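Local coordinates for protein LP04448p (Drosophila melanogaster, PDB 2QK2) that probably binds tubulin through its TOG domains and, as in other XMAP215/Dis1 proteins, probably tracks microtubule plus ends and helps them grow, at residues K63-D68 against P101-K106; A56-L61 against A82-G87; S69-V74 against F107-P112; V139-L142 against S148-S151. All blocks are in the same frame, centred on the assembly; numbering follows the deposited sequence.

Contact 1: K63-D68 against P101-K106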
# COMPACT_ATOMS: atom_id res chain seq x y z
N LYS A 63 0.91 -8.35 -13.17
CA LYS A 63 0.49 -9.66 -13.65
C LYS A 63 1.06 -10.76 -12.76
O LYS A 63 0.34 -11.70 -12.39
CB LYS A 63 0.95 -9.85 -15.11
CG LYS A 63 0.62 -11.22 -15.68
CD LYS A 63 0.84 -11.24 -17.19
CE LYS A 63 0.71 -12.66 -17.77
NZ LYS A 63 1.89 -13.51 -17.41
N VAL A 64 2.33 -10.64 -12.40
CA VAL A 64 2.95 -11.64 -11.53
C VAL A 64 2.24 -11.63 -10.18
O VAL A 64 1.84 -12.67 -9.67
CB VAL A 64 4.46 -11.36 -11.29
CG1 VAL A 64 5.02 -12.37 -10.28
CG2 VAL A 64 5.23 -11.45 -12.60
N ILE A 65 2.09 -10.44 -9.61
CA ILE A 65 1.46 -10.31 -8.30
C ILE A 65 0.06 -10.89 -8.24
O ILE A 65 -0.27 -11.65 -7.33
CB ILE A 65 1.42 -8.83 -7.85
CG1 ILE A 65 2.85 -8.35 -7.56
CG2 ILE A 65 0.52 -8.66 -6.63
CD1 ILE A 65 2.98 -6.85 -7.34
N THR A 66 -0.76 -10.57 -9.23
CA THR A 66 -2.13 -11.05 -9.23
C THR A 66 -2.39 -12.44 -9.81
O THR A 66 -3.33 -13.11 -9.39
CB THR A 66 -3.04 -10.05 -9.97
OG1 THR A 66 -2.63 -9.95 -11.33
CG2 THR A 66 -2.96 -8.67 -9.32
N LYS A 67 -1.56 -12.88 -10.75
CA LYS A 67 -1.80 -14.18 -11.38
C LYS A 67 -0.79 -15.31 -11.17
O LYS A 67 -1.09 -16.46 -11.48
CB LYS A 67 -1.98 -14.00 -12.89
CG LYS A 67 -3.07 -13.02 -13.30
CD LYS A 67 -4.43 -13.46 -12.79
CE LYS A 67 -5.53 -12.54 -13.31
NZ LYS A 67 -6.87 -12.94 -12.79
N ASP A 68 0.40 -15.01 -10.66
CA ASP A 68 1.38 -16.08 -10.49
C ASP A 68 0.99 -17.04 -9.36
O ASP A 68 0.62 -16.60 -8.27
CB ASP A 68 2.78 -15.51 -10.23
CG ASP A 68 3.89 -16.44 -10.69
OD1 ASP A 68 4.03 -17.55 -10.11
OD2 ASP A 68 4.62 -16.08 -11.63
N PRO A 101 -6.05 -1.24 -6.32
CA PRO A 101 -7.08 -2.28 -6.24
C PRO A 101 -6.50 -3.71 -6.32
O PRO A 101 -6.92 -4.59 -5.57
CB PRO A 101 -7.98 -1.97 -7.44
CG PRO A 101 -7.86 -0.49 -7.57
CD PRO A 101 -6.38 -0.26 -7.37
N SER A 102 -5.55 -3.91 -7.22
CA SER A 102 -4.92 -5.23 -7.40
C SER A 102 -4.16 -5.66 -6.16
O SER A 102 -4.25 -6.82 -5.73
CB SER A 102 -3.96 -5.21 -8.59
OG SER A 102 -4.62 -4.78 -9.77
N LEU A 103 -3.40 -4.74 -5.58
CA LEU A 103 -2.63 -5.05 -4.39
C LEU A 103 -3.55 -5.40 -3.21
O LEU A 103 -3.32 -6.39 -2.51
CB LEU A 103 -1.72 -3.87 -4.03
CG LEU A 103 -0.53 -3.68 -4.98
CD1 LEU A 103 0.14 -2.34 -4.71
CD2 LEU A 103 0.46 -4.83 -4.79
N LEU A 104 -4.58 -4.59 -2.99
CA LEU A 104 -5.51 -4.83 -1.88
C LEU A 104 -6.17 -6.20 -1.98
O LEU A 104 -6.24 -6.93 -0.99
CB LEU A 104 -6.59 -3.74 -1.84
CG LEU A 104 -6.11 -2.34 -1.44
CD1 LEU A 104 -7.24 -1.33 -1.60
CD2 LEU A 104 -5.60 -2.37 -0.01
N GLU A 105 -6.65 -6.56 -3.17
CA GLU A 105 -7.29 -7.85 -3.36
C GLU A 105 -6.34 -9.02 -3.14
O GLU A 105 -6.76 -10.11 -2.74
CB GLU A 105 -7.88 -7.93 -4.77
CG GLU A 105 -9.27 -7.32 -4.87
CD GLU A 105 -9.74 -7.20 -6.31
OE1 GLU A 105 -9.46 -8.11 -7.11
OE2 GLU A 105 -10.42 -6.18 -6.62
N LYS A 106 -5.05 -8.79 -3.38
CA LYS A 106 -4.07 -9.85 -3.20
C LYS A 106 -3.83 -10.14 -1.72
O LYS A 106 -3.15 -11.12 -1.38
CB LYS A 106 -2.77 -9.48 -3.91
CG LYS A 106 -1.77 -10.63 -3.98
CD LYS A 106 -2.39 -11.89 -4.61
CE LYS A 106 -1.44 -13.07 -4.47
NZ LYS A 106 -2.03 -14.34 -4.98
O HOH W 1 -0.94 -14.38 -7.59
O HOH W 2 -4.26 -13.95 -7.07

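Contact 2: A56-L61 against A82-G87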
# COMPACT_ATOMS: atom_id res chain seq x y z
N ALA A 56 4.84 -0.59 -19.11
CA ALA A 56 5.00 -2.01 -19.42
C ALA A 56 5.55 -2.78 -18.23
O ALA A 56 5.11 -3.90 -17.94
CB ALA A 56 5.94 -2.19 -20.64
N LEU A 57 6.50 -2.18 -17.52
CA LEU A 57 7.10 -2.82 -16.36
C LEU A 57 6.07 -2.98 -15.24
O LEU A 57 5.96 -4.05 -14.64
CB LEU A 57 8.31 -2.02 -15.87
CG LEU A 57 9.00 -2.58 -14.62
CD1 LEU A 57 9.37 -4.05 -14.84
CD2 LEU A 57 10.24 -1.75 -14.30
N VAL A 58 5.31 -1.93 -14.97
CA VAL A 58 4.30 -1.99 -13.92
C VAL A 58 3.25 -3.06 -14.24
O VAL A 58 2.83 -3.82 -13.36
CB VAL A 58 3.61 -0.61 -13.72
CG1 VAL A 58 2.46 -0.73 -12.70
CG2 VAL A 58 4.64 0.42 -13.23
N SER A 59 2.84 -3.13 -15.50
CA SER A 59 1.86 -4.12 -15.91
C SER A 59 2.42 -5.54 -15.72
O SER A 59 1.72 -6.43 -15.25
CB SER A 59 1.48 -3.91 -17.38
OG SER A 59 0.48 -4.83 -17.79
N ALA A 60 3.69 -5.73 -16.08
CA ALA A 60 4.33 -7.04 -15.93
C ALA A 60 4.37 -7.46 -14.46
O ALA A 60 4.08 -8.60 -14.12
CB ALA A 60 5.75 -7.01 -16.52
N LEU A 61 4.74 -6.52 -13.59
CA LEU A 61 4.81 -6.82 -12.16
C LEU A 61 3.42 -7.11 -11.61
O LEU A 61 3.25 -8.05 -10.83
CB LEU A 61 5.44 -5.65 -11.40
CG LEU A 61 6.93 -5.45 -11.69
CD1 LEU A 61 7.44 -4.23 -10.92
CD2 LEU A 61 7.72 -6.70 -11.30
N ALA A 82 7.52 -2.11 -5.07
CA ALA A 82 7.75 -1.18 -3.98
C ALA A 82 8.99 -0.33 -4.26
O ALA A 82 8.96 0.89 -4.12
CB ALA A 82 7.94 -1.94 -2.66
N LEU A 83 10.08 -0.97 -4.68
CA LEU A 83 11.31 -0.25 -4.97
C LEU A 83 11.13 0.68 -6.17
O LEU A 83 11.69 1.77 -6.20
CB LEU A 83 12.46 -1.23 -5.23
CG LEU A 83 12.86 -2.11 -4.04
CD1 LEU A 83 13.86 -3.17 -4.49
CD2 LEU A 83 13.44 -1.26 -2.94
N LEU A 84 10.34 0.24 -7.14
CA LEU A 84 10.08 1.05 -8.32
C LEU A 84 9.30 2.30 -7.90
O LEU A 84 9.63 3.42 -8.30
CB LEU A 84 9.28 0.25 -9.35
CG LEU A 84 8.88 0.97 -10.65
CD1 LEU A 84 10.13 1.39 -11.43
CD2 LEU A 84 8.01 0.04 -11.49
N ALA A 85 8.27 2.12 -7.08
CA ALA A 85 7.46 3.25 -6.63
C ALA A 85 8.29 4.22 -5.79
O ALA A 85 8.11 5.43 -5.88
CB ALA A 85 6.25 2.75 -5.84
N LYS A 86 9.21 3.68 -4.99
CA LYS A 86 10.08 4.52 -4.16
C LYS A 86 11.11 5.29 -5.00
O LYS A 86 11.42 6.44 -4.70
CB LYS A 86 10.86 3.68 -3.16
CG LYS A 86 10.07 3.13 -2.00
CD LYS A 86 11.02 2.58 -0.94
CE LYS A 86 11.99 3.67 -0.47
NZ LYS A 86 12.97 3.18 0.54
N GLY A 87 11.65 4.63 -6.02
CA GLY A 87 12.66 5.27 -6.85
C GLY A 87 12.13 6.35 -7.76
O GLY A 87 12.89 7.19 -8.24

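Contact 3: S69-V74 against F107-P112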
# COMPACT_ATOMS: atom_id res chain seq x y z
N SER A 69 1.07 -18.34 -9.63
CA SER A 69 0.73 -19.34 -8.62
C SER A 69 1.85 -19.55 -7.62
O SER A 69 1.65 -20.14 -6.55
CB SER A 69 0.39 -20.68 -9.30
OG SER A 69 1.47 -21.14 -10.08
N ASN A 70 3.04 -19.07 -7.96
CA ASN A 70 4.21 -19.22 -7.09
C ASN A 70 4.35 -18.03 -6.13
O ASN A 70 4.63 -16.91 -6.57
CB ASN A 70 5.45 -19.35 -7.98
CG ASN A 70 6.69 -19.74 -7.20
OD1 ASN A 70 7.10 -19.04 -6.28
ND2 ASN A 70 7.29 -20.87 -7.57
N VAL A 71 4.15 -18.27 -4.83
CA VAL A 71 4.23 -17.19 -3.85
C VAL A 71 5.60 -16.53 -3.72
O VAL A 71 5.70 -15.39 -3.29
CB VAL A 71 3.76 -17.65 -2.45
CG1 VAL A 71 2.29 -18.05 -2.52
CG2 VAL A 71 4.61 -18.82 -1.95
N VAL A 72 6.65 -17.25 -4.10
CA VAL A 72 7.99 -16.66 -4.04
C VAL A 72 8.09 -15.56 -5.10
O VAL A 72 8.71 -14.51 -4.88
CB VAL A 72 9.08 -17.73 -4.28
CG1 VAL A 72 10.41 -17.05 -4.57
CG2 VAL A 72 9.21 -18.61 -3.05
N LEU A 73 7.49 -15.81 -6.26
CA LEU A 73 7.48 -14.85 -7.36
C LEU A 73 6.58 -13.66 -7.02
O LEU A 73 6.89 -12.52 -7.35
CB LEU A 73 7.01 -15.54 -8.65
CG LEU A 73 8.11 -16.02 -9.61
CD1 LEU A 73 9.35 -16.46 -8.86
CD2 LEU A 73 7.56 -17.15 -10.48
N VAL A 74 5.46 -13.93 -6.37
CA VAL A 74 4.54 -12.88 -5.97
C VAL A 74 5.27 -11.91 -5.04
O VAL A 74 5.22 -10.69 -5.24
CB VAL A 74 3.30 -13.45 -5.26
CG1 VAL A 74 2.46 -12.33 -4.66
CG2 VAL A 74 2.48 -14.27 -6.25
N PHE A 107 -4.37 -9.31 -0.83
CA PHE A 107 -4.20 -9.55 0.59
C PHE A 107 -5.00 -10.77 1.04
O PHE A 107 -5.08 -11.07 2.23
CB PHE A 107 -4.59 -8.31 1.42
CG PHE A 107 -3.46 -7.33 1.58
CD1 PHE A 107 -3.60 -6.01 1.15
CD2 PHE A 107 -2.24 -7.73 2.12
CE1 PHE A 107 -2.54 -5.11 1.27
CE2 PHE A 107 -1.18 -6.84 2.24
CZ PHE A 107 -1.33 -5.53 1.81
N LYS A 108 -5.60 -11.48 0.09
CA LYS A 108 -6.34 -12.70 0.41
C LYS A 108 -5.26 -13.75 0.72
O LYS A 108 -5.51 -14.73 1.42
CB LYS A 108 -7.18 -13.16 -0.77
CG LYS A 108 -6.37 -13.41 -2.03
CD LYS A 108 -7.19 -14.08 -3.12
CE LYS A 108 -6.35 -14.24 -4.39
NZ LYS A 108 -5.02 -14.86 -4.10
N GLU A 109 -4.06 -13.51 0.19
CA GLU A 109 -2.93 -14.40 0.42
C GLU A 109 -2.38 -14.09 1.81
O GLU A 109 -2.04 -12.95 2.10
CB GLU A 109 -1.85 -14.14 -0.64
CG GLU A 109 -0.53 -14.85 -0.38
CD GLU A 109 -0.69 -16.35 -0.31
OE1 GLU A 109 -0.52 -16.91 0.79
OE2 GLU A 109 -1.00 -16.96 -1.35
N LYS A 110 -2.29 -15.11 2.66
CA LYS A 110 -1.82 -14.90 4.02
C LYS A 110 -0.36 -15.22 4.33
O LYS A 110 0.11 -14.93 5.42
CB LYS A 110 -2.73 -15.65 5.00
CG LYS A 110 -4.20 -15.26 4.88
CD LYS A 110 -5.05 -15.90 5.98
CE LYS A 110 -4.69 -15.34 7.35
NZ LYS A 110 -5.59 -15.85 8.42
N LYS A 111 0.35 -15.83 3.39
CA LYS A 111 1.75 -16.13 3.66
C LYS A 111 2.42 -14.81 4.06
O LYS A 111 2.44 -13.85 3.29
CB LYS A 111 2.44 -16.73 2.43
CG LYS A 111 3.78 -17.38 2.75
CD LYS A 111 4.05 -18.56 1.84
CE LYS A 111 5.18 -19.43 2.36
NZ LYS A 111 5.44 -20.62 1.49
N PRO A 112 2.97 -14.74 5.28
CA PRO A 112 3.62 -13.54 5.80
C PRO A 112 4.64 -12.84 4.90
O PRO A 112 4.72 -11.61 4.88
CB PRO A 112 4.23 -14.02 7.13
CG PRO A 112 4.47 -15.48 6.88
CD PRO A 112 3.21 -15.89 6.17

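Contact 4: V139-L142 against S148-S151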
# COMPACT_ATOMS: atom_id res chain seq x y z
N VAL A 139 -12.43 2.00 0.00
CA VAL A 139 -13.74 1.71 0.58
C VAL A 139 -14.31 0.40 0.05
O VAL A 139 -14.85 -0.40 0.81
CB VAL A 139 -14.72 2.88 0.31
CG1 VAL A 139 -16.13 2.52 0.77
CG2 VAL A 139 -14.24 4.13 1.03
N GLU A 140 -14.18 0.18 -1.25
CA GLU A 140 -14.68 -1.04 -1.85
C GLU A 140 -13.98 -2.25 -1.24
O GLU A 140 -14.60 -3.28 -0.99
CB GLU A 140 -14.45 -1.02 -3.37
CG GLU A 140 -14.98 -2.24 -4.10
CD GLU A 140 -14.68 -2.19 -5.59
OE1 GLU A 140 -15.15 -1.23 -6.25
OE2 GLU A 140 -13.99 -3.10 -6.10
N SER A 141 -12.68 -2.11 -0.98
CA SER A 141 -11.91 -3.20 -0.40
C SER A 141 -12.33 -3.53 1.03
O SER A 141 -12.25 -4.68 1.46
CB SER A 141 -10.42 -2.87 -0.46
OG SER A 141 -9.64 -3.99 -0.09
N LEU A 142 -12.76 -2.51 1.78
CA LEU A 142 -13.20 -2.75 3.16
C LEU A 142 -14.48 -3.58 3.16
O LEU A 142 -14.90 -4.09 4.21
CB LEU A 142 -13.45 -1.42 3.89
CG LEU A 142 -12.20 -0.68 4.37
CD1 LEU A 142 -12.60 0.66 4.97
CD2 LEU A 142 -11.47 -1.53 5.41
N SER A 148 -9.13 -11.36 5.62
CA SER A 148 -7.74 -10.94 5.48
C SER A 148 -7.61 -9.63 4.71
O SER A 148 -6.79 -8.78 5.06
CB SER A 148 -6.92 -12.03 4.78
OG SER A 148 -6.76 -13.15 5.63
N VAL A 149 -8.42 -9.48 3.67
CA VAL A 149 -8.39 -8.26 2.87
C VAL A 149 -8.91 -7.09 3.70
O VAL A 149 -8.30 -6.02 3.70
CB VAL A 149 -9.24 -8.41 1.59
CG1 VAL A 149 -9.39 -7.05 0.88
CG2 VAL A 149 -8.60 -9.43 0.65
N LYS A 150 -10.02 -7.29 4.40
CA LYS A 150 -10.59 -6.23 5.23
C LYS A 150 -9.57 -5.74 6.24
O LYS A 150 -9.38 -4.54 6.42
CB LYS A 150 -11.82 -6.72 6.00
CG LYS A 150 -13.04 -7.08 5.17
CD LYS A 150 -14.27 -7.07 6.07
CE LYS A 150 -15.48 -7.69 5.42
NZ LYS A 150 -15.37 -9.17 5.44
N SER A 151 -8.92 -6.68 6.92
CA SER A 151 -7.93 -6.34 7.93
C SER A 151 -6.75 -5.57 7.35
O SER A 151 -6.39 -4.50 7.86
CB SER A 151 -7.43 -7.61 8.62
OG SER A 151 -6.39 -7.29 9.54

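Contact 1: K63-D68 against P101-K106
Ile65, Lys106 and Thr66 carry most of the contact where the C-terminal ends of helices 55-67 and 93-105 meet in the HEAT-repeat array of this TOG domain. Ile65 works with two branches. Its CD1 touches Leu103 CD2 at 4.1 Å, while CG2, anti to its own backbone N, lies 4.0 Å from Lys106 CG. Lys106 bends at its second torsion (chi2 54°) and then runs extended, which takes its chain past the carbonyl end of helix 55-67; its CE comes within 3.4 Å of Ile65 O. Beyond that point NZ donates hydrogen bonds to two waters. One, 2.8 Å from Lys106 NZ, donates to Ile65 O and Asp68 O; the other donates to Thr66 O at 2.6 Å. Thr66 itself turns its methyl to the neighbouring helix, CG2 resting 3.7 Å from Ser102 CB, and keeps OG1 for Lys62 O of its own helix. Leu118 of helix 112-126 packs against Leu103 and Lys106. The lysine thus joins apolar packing to water-bridged polar contacts: its methylenes lie against Ile65, and its ammonium reaches three backbone carbonyls through water, which may help offset the nearby like charge of Lys108 NZ.

Contact 2: A56-L61 against A82-G87
Leu57 and Leu84 adopt the same side-chain shape, CG anti to the backbone N (chi1 178° in both) and a second torsion near +60°, and these torsions carry their CD2 methyls to each other across the gap between helices 55-67 and 71-88. The two are consecutive, antiparallel helices of the HEAT-repeat solenoid that forms the TOG domain. Their segments run at 152° to one another with axes 11.6 Å apart, a wide spacing bridged by branched aliphatic side chains, since even the nearest backbone pair, Val58 and Leu84, has its CA atoms 8.6 Å apart.

A single methyl does the work on the side of helix 71-88. Leu84 CD2 enters among Leu57, Val58 and Leu61 on one face of helix 55-67: Leu57 CD2 is 4.0 Å away, and Leu61 CD1, one turn further on, is 4.3 Å away. The two leucines Leu57 and Leu84 lie side by side, pointing opposite ways, whereas Val58 meets Leu84 at a slant. All four residues are buried and the contact is wholly apolar, depending on shape and exclusion of water.

The surroundings continue the same chemistry. Leu39 and Leu36 of helix 29-45 pack on Leu57 and Leu61, Phe92 lies against Val58, and Leu49 and Tyr54, in the loop leading into helix 55-67, cover Leu84. Val58 makes the shortest approach of the set with the branch that stands beside its backbone N: its CG2 lies 3.8 Å from Leu84 CD2.

Contact 3: S69-V74 against F107-P112
Glu109 and Lys111 meet Val71 at one edge of the TOG domain, where the turn joining helices 93-105 and 112-126 of the HEAT array comes alongside the start of helix 71-88. Val71 is in the first turn of that helix, and its CB points toward the opposite turn. From CB the side chain forks. CG1, anti to the carbonyl carbon, goes to Glu109, lying 3.7 Å from OE2 and 4.1 Å from CD of the carboxylate. CG2 sits between the backbone N and the carbonyl carbon and meets the outer end of Lys111, with CD at 3.8 Å and NZ at 4.0 Å. Both long side chains cross the valine at about a right angle. Val114 of helix 112-126 also packs against Val71 and Glu109.

Each side of the contact is shaped by a local polar bond. Asn70 is the N-cap of helix 71-88: its OD1 accepts from Leu73 N at 3.3 Å, with the donor above the carbonyl plane, and more weakly from Val72 N. On the other side Glu109 is bent at its second torsion (chi2 59°), which folds the carboxylate back over its own turn while OE2 faces the valine. The other oxygen, OE1, uses its anti lone pair to accept from Lys111 N at 2.9 Å, in a nearly straight bond of 165°.

Contact 4: V139-L142 against S148-S151
Ser141 OG, held by a hydrogen bond to Thr153 OG1 of helix 147-161, lies against Val149 of the same helix. This is the short connection between helices 131-141 and 147-161, a helix-to-helix link of the HEAT-repeat array, and the chains come close: the CA atoms of Leu142 and Lys150 are 4.8 Å apart. With OG anti to its backbone N (chi1 -171°), the serine reaches across to the valine, where CG1 is only 3.2 Å from OG. Thr153 OG1 also bonds to Val149 O, so one threonine ties the serine hydroxyl to the backbone of the helix it touches.

Leu142 starts away from helix 147-161, but its end swings back, bringing CD2 to 3.8 Å from Lys150 O. Leu181 of helix 171-185 and Ile157 pack on the same leucine. Lys150 passes the end of helix 131-141 with its methylenes, and its ammonium continues toward Glu187, with which it forms a long, weak ion pair. The backbone oxygen of Leu142 is therefore lined by hydrocarbon on this side, CG and CD of Lys150 both lying 3.6 Å from Leu142 O.

In the fold
Contacts 1, 2 and 4 are buried, whereas contact 3 lies at the surface. Contacts 1 and 2 join helices and share helix 55-67; contact 3 sets the start of helix 71-88, also used by contact 2, against the turn after helix 93-105. Contact 4 closes the connection between helices 131-141 and 147-161, farther along the chain. On the helix-to-helix face of contact 2 the chemistry is purely apolar; nearer the turns, contact 1 adds water-bridged carbonyls, contact 4 a serine hydroxyl, and contact 3 charged side chains flanking a valine. Contacts 1, 3 and 4 also touch one another: Leu104 CB lies 3.5 Å from Ser141 OG, and Lys110 packs on Ser148. Contacts 2 and 4 stay about 17 Å apart at their nearest atoms.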